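Local atomic coordinates of transcriptional regulator, TetR family (Marinobacter aquaeolei, PDB entry 3NNR), a protein that probably binds DNA as a transcriptional regulator of the TetR family, through an N-terminal helix-turn-helix domain carried on a helical C-terminal domain. Residues 11-16 against 33-38; 58-63 against 97-102; 149-154 against 192-197. All coordinates share one frame; numbering follows the deposited sequence. Where two conformers were deposited one is given.

Contact 1: 11-16 against 33-38; sequences LLSSLE and AHLAIS
Ser13 on helix 6-21 pushes its side chain into the notch between His34 and Leu35 on helix 28-35, the first of the predicted helix-turn-helix. This is the close-packed part. OG lies against one methyl of the leucine, 3.2 Å from Leu35 CD2, while Ser13 CB rests on that methyl at 3.9 Å. Leu35 CG stands anti to its own carbonyl carbon (chi1 -72°), which carries the branch over to helix 6-21, where the side chain also meets Lys9 and Ile10. On the other flank of the serine, OG comes in at the rim of the imidazole, in the ring plane, 3.7 Å from His34 CD2. The looser, solvent-facing part begins here. Glu16 reaches out with CG anti to its backbone N (chi1 -175°) and brings OE1 to 3.7 Å from His34 NE2, the carboxylate turned 78° from the ring; as the glutamate has a second conformer, even this approach is doubtful. Were Leu35 cut back to an alanine, a gap would probably open beside Ser13, whose side chain would lose its apolar wall. With van der Waals touch on one side and at most a loose electrostatic approach on the other, the two helices are paired by shape more than by polar bonding.

Contact 2: 58-63 against 97-102; sequences QEYEKL and FFHRDL
What is probably a ligand pocket of the C-terminal domain brings together Tyr60, on helix 49-67, and His99, on the short helix 96-100. The tyrosine points its hydroxyl at the rim of the imidazole: OH lies near the ring plane, 3.4 Å from His99 CE1 and 3.8 Å from His99 NE2. The phenol ring follows at an angle, its CZ 3.9 Å from His99 CE1. With centroids 5.9 Å apart and planes at 81°, the two rings cross at about a right angle. Tyr60 CG is anti to its backbone N (chi1 176°), which sends the ring toward helix 96-100. Behind the histidine, the neighbouring Phe98 puts CD2 over the centre of one imidazole face, 4.0 Å above it, and helps fix the ring's rotation. Leu92 touches both partners, and Tyr116 of helix 110-136 adds to the wall around His99. The polar ends meet through a third party: Tyr60 OH and His99 NE2 each hydrogen-bond to the same oxygen, O1, of an unidentified bound molecule, probably from the crystallisation liquor. Two polar groups converging on one atom within largely aromatic walls suggest a pocket able to take a molecule with a polar head, though its natural occupant remains unknown.

Contact 3: 149-154 against 192-197; sequences SAMSLN and TLEVPY
Met151, present as selenomethionine, reaches from helix 145-160 between Glu194 and Tyr197, and its bent end divides the work. The selenium goes to the tyrosine: SE lies 4.1 Å from the centroid of the Tyr197 ring, in a direction 43° off the ring normal. The approach is oblique, nearest the CE2 corner, with SE 3.4 Å from Tyr197 CE2, and makes a Met-aromatic contact. The terminal methyl turns toward the carboxylate and is placed almost evenly before both oxygens, with Met151 CE 3.1 Å from Glu194 OE1 and 3.2 Å from Glu194 OE2. Those approaches are short and the chi3 of 34° lies away from the usual minima, so the exact placing of the methyl is doubtful. Glu194 gets there by folding back: its chain bends at chi2 (-62°), swinging the carboxylate in toward helix 145-160. About a turn on from Met151 along that helix, Asn154 receives Leu193, whose CD1 lies 3.9 Å from the backbone C of Asn154 and 4.2 Å from Asn154 CB. The contact is packing without a polar bond between the two segments, with the buried Glu194 carboxylate at its middle. Helix 110-136 lies alongside, with Phe131 against both Ser152 and Glu194. The second subunit adds to the surroundings: Asn154 ND2 bonds to Gln189 O of the second subunit, Leu193 packs on Leu193 of the second subunit, and Tyr197 on Pro196 of the second subunit. Helices 145-160 and 186-194 thus form a pair at the dimer interface, consistent with the way TetR regulators usually dimerise.

Overall arrangement
The three contacts run along the molecule from the predicted DNA-binding end to the far end of the C-terminal domain. Contacts 1 and 2 have centres about 18 Å apart and touch, Leu15 CD1 packing on Phe97 CE1 at 3.7 Å, so the helix-turn-helix domain abuts the short helix that carries His99. The centre of contact 3 is about 41 Å from that of contact 1 and about 24 Å from that of contact 2. Contacts 2 and 3 both meet the second subunit, and each lies near a bound unidentified molecule, probably from the crystallisation liquor. In TetR regulators a ligand in the C-terminal domain commonly alters DNA binding; the touch between contacts 1 and 2 would be consistent with such a route.

Contact 1: 11-16 against 33-38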
ATOM      1  N   LEU A  11      -2.255   8.983 -25.877  1.00 55.48           N
ATOM      2  CA  LEU A  11      -2.586   8.200 -24.669  1.00 54.10           C
ATOM      3  C   LEU A  11      -1.521   7.116 -24.429  1.00 54.54           C
ATOM      4  O   LEU A  11      -1.081   6.939 -23.318  1.00 55.53           O
ATOM      5  CB  LEU A  11      -3.976   7.558 -24.772  1.00 55.01           C
ATOM      6  CG  LEU A  11      -5.240   8.433 -24.700  1.00 59.17           C
ATOM      7  CD1 LEU A  11      -6.465   7.675 -25.245  1.00 53.04           C
ATOM      8  CD2 LEU A  11      -5.484   8.904 -23.260  1.00 51.96           C
ATOM      9  N   LEU A  12      -1.082   6.441 -25.484  1.00 57.08           N
ATOM     10  CA  LEU A  12      -0.080   5.362 -25.369  1.00 60.08           C
ATOM     11  C   LEU A  12       1.284   5.908 -24.878  1.00 58.08           C
ATOM     12  O   LEU A  12       1.899   5.352 -23.938  1.00 60.06           O
ATOM     13  CB  LEU A  12       0.093   4.631 -26.714  1.00 63.42           C
ATOM     14  CG  LEU A  12       0.426   3.130 -26.699  1.00 76.68           C
ATOM     15  CD1 LEU A  12       1.019   2.742 -28.071  1.00 79.34           C
ATOM     16  CD2 LEU A  12       1.362   2.663 -25.553  1.00 84.32           C
ATOM     17  N   SER A  13       1.739   6.982 -25.512  1.00 53.23           N
ATOM     18  CA  SER A  13       2.996   7.621 -25.156  1.00 54.93           C
ATOM     19  C   SER A  13       2.976   8.282 -23.781  1.00 52.51           C
ATOM     20  O   SER A  13       3.972   8.226 -23.064  1.00 52.13           O
ATOM     21  CB  SER A  13       3.427   8.639 -26.206  1.00 56.64           C
ATOM     22  OG  SER A  13       3.853   7.983 -27.375  1.00 64.76           O
ATOM     23  N   SER A  14       1.866   8.911 -23.418  1.00 52.72           N
ATOM     24  CA  SER A  14       1.745   9.515 -22.085  1.00 51.22           C
ATOM     25  C   SER A  14       1.882   8.446 -21.017  1.00 53.92           C
ATOM     26  O   SER A  14       2.635   8.640 -20.049  1.00 59.07           O
ATOM     27  CB  SER A  14       0.440  10.235 -21.920  1.00 50.81           C
ATOM     28  OG  SER A  14       0.417  11.316 -22.795  1.00 54.36           O
ATOM     29  N   LEU A  15       1.193   7.320 -21.198  1.00 52.96           N
ATOM     30  CA  LEU A  15       1.309   6.174 -20.276  1.00 53.40           C
ATOM     31  C   LEU A  15       2.777   5.708 -20.101  1.00 54.54           C
ATOM     32  O   LEU A  15       3.215   5.477 -18.973  1.00 55.56           O
ATOM     33  CB  LEU A  15       0.416   5.009 -20.755  1.00 54.50           C
ATOM     34  CG  LEU A  15       0.444   3.678 -19.982  1.00 54.17           C
ATOM     35  CD1 LEU A  15      -0.077   3.856 -18.572  1.00 46.32           C
ATOM     36  CD2 LEU A  15      -0.339   2.614 -20.763  1.00 40.44           C
ATOM     37  N   GLU A  16       3.513   5.612 -21.218  1.00 56.00           N
ATOM     38  CA  GLU A  16       4.936   5.182 -21.245  0.50 56.18           C
ATOM     39  C   GLU A  16       5.815   6.150 -20.459  1.00 56.29           C
ATOM     40  O   GLU A  16       6.647   5.730 -19.649  1.00 55.02           O
ATOM     41  CB  GLU A  16       5.489   5.093 -22.689  0.50 57.23           C
ATOM     42  CG  GLU A  16       6.936   4.527 -22.818  0.50 61.88           C
ATOM     43  CD  GLU A  16       7.630   4.888 -24.131  0.50 64.91           C
ATOM     44  OE1 GLU A  16       6.951   5.027 -25.173  0.50 65.54           O
ATOM     45  OE2 GLU A  16       8.871   5.028 -24.109  0.50 65.72           O
ATOM     46  N   ALA A  33       6.697  16.911 -27.408  1.00 62.38           N
ATOM     47  CA  ALA A  33       8.071  16.761 -27.907  1.00 64.92           C
ATOM     48  C   ALA A  33       8.409  15.303 -28.276  1.00 67.71           C
ATOM     49  O   ALA A  33       8.978  15.061 -29.353  1.00 70.54           O
ATOM     50  CB  ALA A  33       9.082  17.327 -26.911  1.00 63.47           C
ATOM     51  N   HIS A  34       8.019  14.359 -27.407  1.00 67.54           N
ATOM     52  CA  HIS A  34       8.252  12.901 -27.597  1.00 70.72           C
ATOM     53  C   HIS A  34       7.575  12.457 -28.885  1.00 71.32           C
ATOM     54  O   HIS A  34       8.208  11.840 -29.739  1.00 71.27           O
ATOM     55  CB  HIS A  34       7.715  12.104 -26.384  1.00 68.76           C
ATOM     56  CG  HIS A  34       7.980  10.616 -26.411  1.00 79.92           C
ATOM     57  ND1 HIS A  34       9.192  10.059 -26.049  1.00 85.22           N
ATOM     58  CD2 HIS A  34       7.147   9.569 -26.643  1.00 85.39           C
ATOM     59  CE1 HIS A  34       9.109   8.741 -26.121  1.00 88.24           C
ATOM     60  NE2 HIS A  34       7.875   8.417 -26.469  1.00 86.22           N
ATOM     61  N   LEU A  35       6.302  12.841 -29.033  1.00 69.50           N
ATOM     62  CA  LEU A  35       5.524  12.516 -30.238  1.00 69.23           C
ATOM     63  C   LEU A  35       5.801  13.351 -31.489  1.00 67.55           C
ATOM     64  O   LEU A  35       5.252  13.026 -32.536  1.00 69.40           O
ATOM     65  CB  LEU A  35       4.027  12.553 -29.926  1.00 68.85           C
ATOM     66  CG  LEU A  35       3.468  11.430 -29.080  1.00 66.05           C
ATOM     67  CD1 LEU A  35       1.995  11.735 -28.876  1.00 66.52           C
ATOM     68  CD2 LEU A  35       3.671  10.088 -29.788  1.00 68.57           C
ATOM     69  N   ALA A  36       6.658  14.373 -31.407  1.00 66.15           N
ATOM     70  CA  ALA A  36       6.973  15.254 -32.563  1.00 69.43           C
ATOM     71  C   ALA A  36       5.712  15.942 -33.175  1.00 68.67           C
ATOM     72  O   ALA A  36       5.579  16.024 -34.392  1.00 72.45           O
ATOM     73  CB  ALA A  36       7.801  14.491 -33.641  1.00 70.13           C
ATOM     74  N   ILE A  37       4.778  16.345 -32.298  1.00 65.05           N
ATOM     75  CA  ILE A  37       3.567  17.081 -32.636  1.00 64.52           C
ATOM     76  C   ILE A  37       3.660  18.396 -31.882  1.00 63.57           C
ATOM     77  O   ILE A  37       4.237  18.439 -30.816  1.00 64.79           O
ATOM     78  CB  ILE A  37       2.234  16.325 -32.290  1.00 62.71           C
ATOM     79  CG1 ILE A  37       2.042  16.066 -30.787  1.00 57.22           C
ATOM     80  CG2 ILE A  37       2.170  15.016 -33.056  1.00 61.77           C
ATOM     81  CD1 ILE A  37       0.596  15.657 -30.422  1.00 51.41           C
ATOM     82  N   SER A  38       3.111  19.469 -32.433  1.00 65.19           N
ATOM     83  CA  SER A  38       3.183  20.762 -31.759  1.00 64.58           C
ATOM     84  C   SER A  38       2.374  20.750 -30.448  1.00 62.12           C
ATOM     85  O   SER A  38       1.522  19.875 -30.264  1.00 62.11           O
ATOM     86  CB  SER A  38       2.621  21.859 -32.652  1.00 64.68           C
ATOM     87  OG  SER A  38       1.232  21.669 -32.813  1.00 68.80           O
TER

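Contact 2: 58-63 against 97-102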
ATOM      1  N   GLN A  58      -9.716   5.538 -17.398  1.00 55.34           N
ATOM      2  CA  GLN A  58     -10.912   4.932 -17.973  1.00 56.57           C
ATOM      3  C   GLN A  58     -10.620   3.672 -18.786  1.00 56.50           C
ATOM      4  O   GLN A  58     -11.510   2.815 -18.867  1.00 59.75           O
ATOM      5  CB  GLN A  58     -11.701   5.925 -18.821  1.00 56.96           C
ATOM      6  CG  GLN A  58     -12.428   6.961 -18.009  1.00 61.57           C
ATOM      7  CD  GLN A  58     -13.176   7.985 -18.862  1.00 65.14           C
ATOM      8  OE1 GLN A  58     -12.687   8.462 -19.900  1.00 66.75           O
ATOM      9  NE2 GLN A  58     -14.354   8.342 -18.406  1.00 60.12           N
ATOM     10  N   GLU A  59      -9.431   3.584 -19.408  1.00 55.34           N
ATOM     11  CA  GLU A  59      -9.025   2.375 -20.149  1.00 59.46           C
ATOM     12  C   GLU A  59      -8.654   1.265 -19.151  1.00 57.52           C
ATOM     13  O   GLU A  59      -8.979   0.122 -19.402  1.00 62.36           O
ATOM     14  CB  GLU A  59      -7.852   2.580 -21.133  1.00 61.24           C
ATOM     15  CG  GLU A  59      -7.997   3.660 -22.259  1.00 71.23           C
ATOM     16  CD  GLU A  59      -9.169   3.453 -23.237  1.00 93.26           C
ATOM     17  OE1 GLU A  59      -9.556   2.282 -23.499  1.00101.28           O
ATOM     18  OE2 GLU A  59      -9.689   4.483 -23.765  1.00 96.47           O
ATOM     19  N   TYR A  60      -7.968   1.610 -18.060  1.00 55.12           N
ATOM     20  CA  TYR A  60      -7.577   0.664 -16.986  1.00 54.34           C
ATOM     21  C   TYR A  60      -8.833   0.109 -16.317  1.00 54.83           C
ATOM     22  O   TYR A  60      -8.970  -1.100 -16.176  1.00 55.21           O
ATOM     23  CB  TYR A  60      -6.663   1.352 -15.956  1.00 50.93           C
ATOM     24  CG  TYR A  60      -6.247   0.524 -14.730  1.00 48.20           C
ATOM     25  CD1 TYR A  60      -5.509  -0.675 -14.837  1.00 56.78           C
ATOM     26  CD2 TYR A  60      -6.561   0.951 -13.465  1.00 47.98           C
ATOM     27  CE1 TYR A  60      -5.136  -1.431 -13.669  1.00 47.31           C
ATOM     28  CE2 TYR A  60      -6.207   0.236 -12.349  1.00 51.25           C
ATOM     29  CZ  TYR A  60      -5.493  -0.946 -12.437  1.00 50.97           C
ATOM     30  OH  TYR A  60      -5.185  -1.553 -11.222  1.00 70.62           O
ATOM     31  N   GLU A  61      -9.747   1.006 -15.962  1.00 55.57           N
ATOM     32  CA  GLU A  61     -11.050   0.673 -15.374  1.00 57.02           C
ATOM     33  C   GLU A  61     -11.802  -0.337 -16.260  1.00 61.37           C
ATOM     34  O   GLU A  61     -12.263  -1.367 -15.766  1.00 62.82           O
ATOM     35  CB  GLU A  61     -11.868   1.962 -15.199  1.00 57.74           C
ATOM     36  CG  GLU A  61     -13.190   1.830 -14.457  1.00 62.69           C
ATOM     37  CD  GLU A  61     -14.030   3.099 -14.463  1.00 66.23           C
ATOM     38  OE1 GLU A  61     -14.059   3.844 -15.482  1.00 68.74           O
ATOM     39  OE2 GLU A  61     -14.715   3.311 -13.444  1.00 71.21           O
ATOM     40  N   LYS A  62     -11.898  -0.060 -17.562  1.00 63.30           N
ATOM     41  CA  LYS A  62     -12.563  -0.984 -18.510  1.00 65.81           C
ATOM     42  C   LYS A  62     -11.890  -2.343 -18.550  1.00 63.88           C
ATOM     43  O   LYS A  62     -12.566  -3.362 -18.642  1.00 67.63           O
ATOM     44  CB  LYS A  62     -12.606  -0.430 -19.944  1.00 68.64           C
ATOM     45  CG  LYS A  62     -13.689   0.614 -20.209  1.00 83.96           C
ATOM     46  CD  LYS A  62     -13.539   1.278 -21.615  1.00 91.73           C
ATOM     47  CE  LYS A  62     -14.384   2.570 -21.724  1.00 99.68           C
ATOM     48  NZ  LYS A  62     -13.806   3.581 -22.669  1.00100.50           N
ATOM     49  N   LEU A  63     -10.566  -2.344 -18.473  1.00 60.04           N
ATOM     50  CA  LEU A  63      -9.772  -3.567 -18.547  1.00 60.65           C
ATOM     51  C   LEU A  63     -10.019  -4.450 -17.331  1.00 58.13           C
ATOM     52  O   LEU A  63     -10.361  -5.618 -17.470  1.00 59.31           O
ATOM     53  CB  LEU A  63      -8.272  -3.238 -18.636  1.00 60.76           C
ATOM     54  CG  LEU A  63      -7.366  -4.301 -19.239  1.00 67.18           C
ATOM     55  CD1 LEU A  63      -7.601  -4.277 -20.749  1.00 62.29           C
ATOM     56  CD2 LEU A  63      -5.878  -4.080 -18.880  1.00 67.86           C
ATOM     57  N   PHE A  97       2.181   3.867 -12.994  1.00 49.13           N
ATOM     58  CA  PHE A  97       2.218   5.328 -12.703  1.00 50.81           C
ATOM     59  C   PHE A  97       1.042   5.794 -11.827  1.00 50.13           C
ATOM     60  O   PHE A  97       1.178   6.733 -11.047  1.00 54.57           O
ATOM     61  CB  PHE A  97       2.224   6.180 -13.997  1.00 49.21           C
ATOM     62  CG  PHE A  97       0.841   6.503 -14.506  1.00 50.75           C
ATOM     63  CD1 PHE A  97       0.122   5.582 -15.229  1.00 55.59           C
ATOM     64  CD2 PHE A  97       0.221   7.724 -14.167  1.00 52.17           C
ATOM     65  CE1 PHE A  97      -1.188   5.861 -15.667  1.00 49.53           C
ATOM     66  CE2 PHE A  97      -1.070   8.002 -14.568  1.00 53.09           C
ATOM     67  CZ  PHE A  97      -1.787   7.064 -15.321  1.00 55.36           C
ATOM     68  N   PHE A  98      -0.101   5.141 -11.976  1.00 49.21           N
ATOM     69  CA  PHE A  98      -1.329   5.539 -11.296  1.00 51.15           C
ATOM     70  C   PHE A  98      -1.250   5.381  -9.776  1.00 54.13           C
ATOM     71  O   PHE A  98      -1.374   6.364  -9.046  1.00 51.51           O
ATOM     72  CB  PHE A  98      -2.502   4.779 -11.893  1.00 49.80           C
ATOM     73  CG  PHE A  98      -3.826   5.256 -11.436  1.00 53.64           C
ATOM     74  CD1 PHE A  98      -4.382   6.390 -11.984  1.00 53.50           C
ATOM     75  CD2 PHE A  98      -4.547   4.544 -10.489  1.00 57.48           C
ATOM     76  CE1 PHE A  98      -5.619   6.839 -11.567  1.00 52.60           C
ATOM     77  CE2 PHE A  98      -5.784   4.981 -10.070  1.00 59.93           C
ATOM     78  CZ  PHE A  98      -6.317   6.136 -10.604  1.00 63.57           C
ATOM     79  N   HIS A  99      -0.969   4.170  -9.310  1.00 55.75           N
ATOM     80  CA  HIS A  99      -0.892   3.915  -7.849  1.00 57.82           C
ATOM     81  C   HIS A  99       0.264   4.620  -7.143  1.00 57.51           C
ATOM     82  O   HIS A  99       0.197   4.865  -5.933  1.00 61.05           O
ATOM     83  CB  HIS A  99      -0.902   2.426  -7.552  1.00 56.45           C
ATOM     84  CG  HIS A  99      -2.109   1.750  -8.110  1.00 62.61           C
ATOM     85  ND1 HIS A  99      -2.169   1.317  -9.420  1.00 64.00           N
ATOM     86  CD2 HIS A  99      -3.324   1.495  -7.564  1.00 60.72           C
ATOM     87  CE1 HIS A  99      -3.364   0.797  -9.642  1.00 78.61           C
ATOM     88  NE2 HIS A  99      -4.083   0.888  -8.533  1.00 68.68           N
ATOM     89  N   ARG A 100       1.278   4.990  -7.918  1.00 55.76           N
ATOM     90  CA  ARG A 100       2.460   5.664  -7.411  1.00 56.70           C
ATOM     91  C   ARG A 100       2.155   7.100  -6.974  1.00 59.76           C
ATOM     92  O   ARG A 100       2.619   7.523  -5.914  1.00 61.10           O
ATOM     93  CB  ARG A 100       3.535   5.622  -8.476  1.00 54.89           C
ATOM     94  CG  ARG A 100       4.857   6.257  -8.110  1.00 61.11           C
ATOM     95  CD  ARG A 100       5.922   5.709  -9.050  1.00 60.72           C
ATOM     96  NE  ARG A 100       5.713   6.111 -10.420  1.00 65.72           N
ATOM     97  CZ  ARG A 100       6.160   5.489 -11.513  1.00 62.49           C
ATOM     98  NH1 ARG A 100       6.806   4.341 -11.474  1.00 55.81           N
ATOM     99  NH2 ARG A 100       5.903   6.026 -12.692  1.00 67.79           N
ATOM    100  N   ASP A 101       1.370   7.822  -7.777  1.00 57.09           N
ATOM    101  CA  ASP A 101       0.996   9.197  -7.497  1.00 57.31           C
ATOM    102  C   ASP A 101      -0.490   9.293  -7.176  1.00 57.94           C
ATOM    103  O   ASP A 101      -1.094  10.382  -7.265  1.00 61.93           O
ATOM    104  CB  ASP A 101       1.418  10.107  -8.674  1.00 56.82           C
ATOM    105  CG  ASP A 101       2.871  10.558  -8.582  1.00 65.27           C
ATOM    106  OD1 ASP A 101       3.319  10.899  -7.460  1.00 81.32           O
ATOM    107  OD2 ASP A 101       3.539  10.679  -9.633  1.00 59.86           O
ATOM    108  N   LEU A 102      -1.044   8.206  -6.647  1.00 57.44           N
ATOM    109  CA  LEU A 102      -2.499   8.107  -6.496  1.00 60.30           C
ATOM    110  C   LEU A 102      -3.127   9.311  -5.823  1.00 62.33           C
ATOM    111  O   LEU A 102      -3.996   9.947  -6.387  1.00 67.12           O
ATOM    112  CB  LEU A 102      -2.889   6.820  -5.736  1.00 61.52           C
ATOM    113  CG  LEU A 102      -4.380   6.442  -5.620  1.00 63.61           C
ATOM    114  CD1 LEU A 102      -4.996   6.413  -6.999  1.00 50.86           C
ATOM    115  CD2 LEU A 102      -4.601   5.101  -4.853  1.00 51.37           C
TER

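Contact 3: 149-154 against 192-197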
ATOM      1  N   SER A 149     -15.836  -9.760   4.289  1.00 76.65           N
ATOM      2  CA  SER A 149     -15.624  -8.351   3.876  1.00 76.15           C
ATOM      3  C   SER A 149     -14.253  -7.860   4.321  1.00 72.27           C
ATOM      4  O   SER A 149     -13.577  -7.143   3.575  1.00 68.52           O
ATOM      5  CB  SER A 149     -16.664  -7.403   4.482  1.00 79.06           C
ATOM      6  OG  SER A 149     -17.970  -7.826   4.177  1.00 88.86           O
ATOM      7  N   ALA A 150     -13.891  -8.224   5.555  1.00 73.54           N
ATOM      8  CA  ALA A 150     -12.591  -7.913   6.138  1.00 73.53           C
ATOM      9  C   ALA A 150     -11.494  -8.598   5.317  1.00 71.50           C
ATOM     10  O   ALA A 150     -10.551  -7.944   4.880  1.00 68.57           O
ATOM     11  CB  ALA A 150     -12.527  -8.363   7.578  1.00 74.45           C
HETATM   12  N   MSE A 151     -11.632  -9.898   5.088  1.00 70.95           N
HETATM   13  CA  MSE A 151     -10.626 -10.625   4.302  1.00 71.84           C
HETATM   14  C   MSE A 151     -10.447 -10.101   2.890  1.00 70.63           C
HETATM   15  O   MSE A 151      -9.328 -10.129   2.386  1.00 72.96           O
HETATM   16  CB  MSE A 151     -10.914 -12.119   4.266  1.00 72.79           C
HETATM   17  CG  MSE A 151     -10.357 -12.819   5.458  1.00 78.56           C
HETATM   18 SE   MSE A 151     -11.264 -14.448   5.753  0.75 88.74          SE
HETATM   19  CE  MSE A 151     -11.692 -15.062   3.892  1.00 85.29           C
ATOM     20  N   SER A 152     -11.545  -9.645   2.279  1.00 69.24           N
ATOM     21  CA  SER A 152     -11.543  -9.100   0.930  1.00 67.00           C
ATOM     22  C   SER A 152     -10.758  -7.806   0.864  1.00 64.02           C
ATOM     23  O   SER A 152      -9.984  -7.590  -0.052  1.00 62.00           O
ATOM     24  CB  SER A 152     -12.985  -8.900   0.421  1.00 70.24           C
ATOM     25  OG  SER A 152     -13.653 -10.155   0.246  1.00 70.83           O
ATOM     26  N   LEU A 153     -10.965  -6.948   1.846  1.00 65.72           N
ATOM     27  CA  LEU A 153     -10.193  -5.721   1.959  1.00 65.86           C
ATOM     28  C   LEU A 153      -8.684  -6.022   2.100  1.00 65.57           C
ATOM     29  O   LEU A 153      -7.880  -5.364   1.433  1.00 67.20           O
ATOM     30  CB  LEU A 153     -10.702  -4.862   3.127  1.00 66.34           C
ATOM     31  CG  LEU A 153     -10.188  -3.440   3.275  1.00 63.88           C
ATOM     32  CD1 LEU A 153     -10.313  -2.677   1.973  1.00 61.90           C
ATOM     33  CD2 LEU A 153     -10.938  -2.727   4.404  1.00 62.83           C
ATOM     34  N   ASN A 154      -8.315  -7.035   2.904  1.00 63.93           N
ATOM     35  CA  ASN A 154      -6.897  -7.428   3.062  1.00 61.13           C
ATOM     36  C   ASN A 154      -6.265  -7.851   1.736  1.00 59.00           C
ATOM     37  O   ASN A 154      -5.134  -7.486   1.466  1.00 56.86           O
ATOM     38  CB  ASN A 154      -6.702  -8.504   4.135  1.00 62.14           C
ATOM     39  CG  ASN A 154      -6.838  -7.959   5.560  1.00 64.87           C
ATOM     40  OD1 ASN A 154      -6.689  -6.770   5.808  1.00 59.79           O
ATOM     41  ND2 ASN A 154      -7.091  -8.844   6.497  1.00 71.53           N
ATOM     42  N   THR A 192      -1.419 -16.677   0.827  1.00 68.00           N
ATOM     43  CA  THR A 192      -1.120 -16.841   2.245  1.00 69.48           C
ATOM     44  C   THR A 192      -2.313 -16.410   3.103  1.00 71.66           C
ATOM     45  O   THR A 192      -2.517 -16.976   4.171  1.00 75.77           O
ATOM     46  CB  THR A 192       0.131 -16.046   2.651  1.00 68.64           C
ATOM     47  OG1 THR A 192       1.239 -16.517   1.877  1.00 64.68           O
ATOM     48  CG2 THR A 192       0.445 -16.196   4.123  1.00 65.53           C
ATOM     49  N   LEU A 193      -3.099 -15.436   2.633  1.00 70.45           N
ATOM     50  CA  LEU A 193      -4.302 -15.001   3.361  1.00 71.15           C
ATOM     51  C   LEU A 193      -5.331 -16.126   3.501  1.00 72.10           C
ATOM     52  O   LEU A 193      -5.961 -16.221   4.542  1.00 76.62           O
ATOM     53  CB  LEU A 193      -4.987 -13.790   2.708  1.00 65.22           C
ATOM     54  CG  LEU A 193      -4.178 -12.517   2.576  1.00 63.48           C
ATOM     55  CD1 LEU A 193      -4.944 -11.503   1.723  1.00 53.58           C
ATOM     56  CD2 LEU A 193      -3.841 -11.969   3.965  1.00 50.60           C
ATOM     57  N   GLU A 194      -5.468 -16.971   2.484  1.00 74.40           N
ATOM     58  CA  GLU A 194      -6.461 -18.061   2.498  1.00 79.57           C
ATOM     59  C   GLU A 194      -5.913 -19.449   2.844  1.00 81.64           C
ATOM     60  O   GLU A 194      -6.688 -20.389   2.814  1.00 86.15           O
ATOM     61  CB  GLU A 194      -7.257 -18.079   1.181  1.00 80.40           C
ATOM     62  CG  GLU A 194      -7.965 -16.725   0.833  1.00 88.07           C
ATOM     63  CD  GLU A 194      -9.039 -16.253   1.852  1.00100.48           C
ATOM     64  OE1 GLU A 194      -9.901 -17.076   2.278  1.00107.63           O
ATOM     65  OE2 GLU A 194      -9.036 -15.037   2.193  1.00105.05           O
ATOM     66  N   VAL A 195      -4.623 -19.570   3.204  1.00 81.59           N
ATOM     67  CA  VAL A 195      -4.011 -20.849   3.652  1.00 82.16           C
ATOM     68  C   VAL A 195      -4.777 -21.610   4.763  1.00 84.66           C
ATOM     69  O   VAL A 195      -5.072 -22.790   4.575  1.00 88.92           O
ATOM     70  CB  VAL A 195      -2.504 -20.676   4.105  1.00 82.87           C
ATOM     71  CG1 VAL A 195      -2.006 -21.867   5.012  1.00 76.24           C
ATOM     72  CG2 VAL A 195      -1.601 -20.501   2.886  1.00 80.15           C
ATOM     73  N   PRO A 196      -5.080 -20.962   5.911  1.00 84.40           N
ATOM     74  CA  PRO A 196      -5.797 -21.690   6.979  1.00 88.01           C
ATOM     75  C   PRO A 196      -7.283 -22.004   6.713  1.00 88.38           C
ATOM     76  O   PRO A 196      -7.836 -22.850   7.422  1.00 89.40           O
ATOM     77  CB  PRO A 196      -5.649 -20.771   8.182  1.00 88.04           C
ATOM     78  CG  PRO A 196      -5.601 -19.425   7.587  1.00 85.29           C
ATOM     79  CD  PRO A 196      -4.874 -19.553   6.283  1.00 83.01           C
ATOM     80  N   TYR A 197      -7.912 -21.331   5.737  1.00 86.86           N
ATOM     81  CA  TYR A 197      -9.314 -21.597   5.364  1.00 88.67           C
ATOM     82  C   TYR A 197      -9.495 -22.665   4.256  1.00 87.88           C
ATOM     83  O   TYR A 197     -10.643 -22.957   3.861  1.00 88.14           O
ATOM     84  CB  TYR A 197     -10.030 -20.307   4.947  1.00 88.07           C
ATOM     85  CG  TYR A 197     -10.001 -19.214   5.992  1.00 97.58           C
ATOM     86  CD1 TYR A 197     -10.679 -19.367   7.222  1.00108.35           C
ATOM     87  CD2 TYR A 197      -9.318 -18.004   5.754  1.00100.23           C
ATOM     88  CE1 TYR A 197     -10.657 -18.346   8.207  1.00110.29           C
ATOM     89  CE2 TYR A 197      -9.292 -16.981   6.725  1.00108.44           C
ATOM     90  CZ  TYR A 197      -9.969 -17.155   7.942  1.00111.99           C
ATOM     91  OH  TYR A 197      -9.943 -16.140   8.873  1.00119.75           O
TER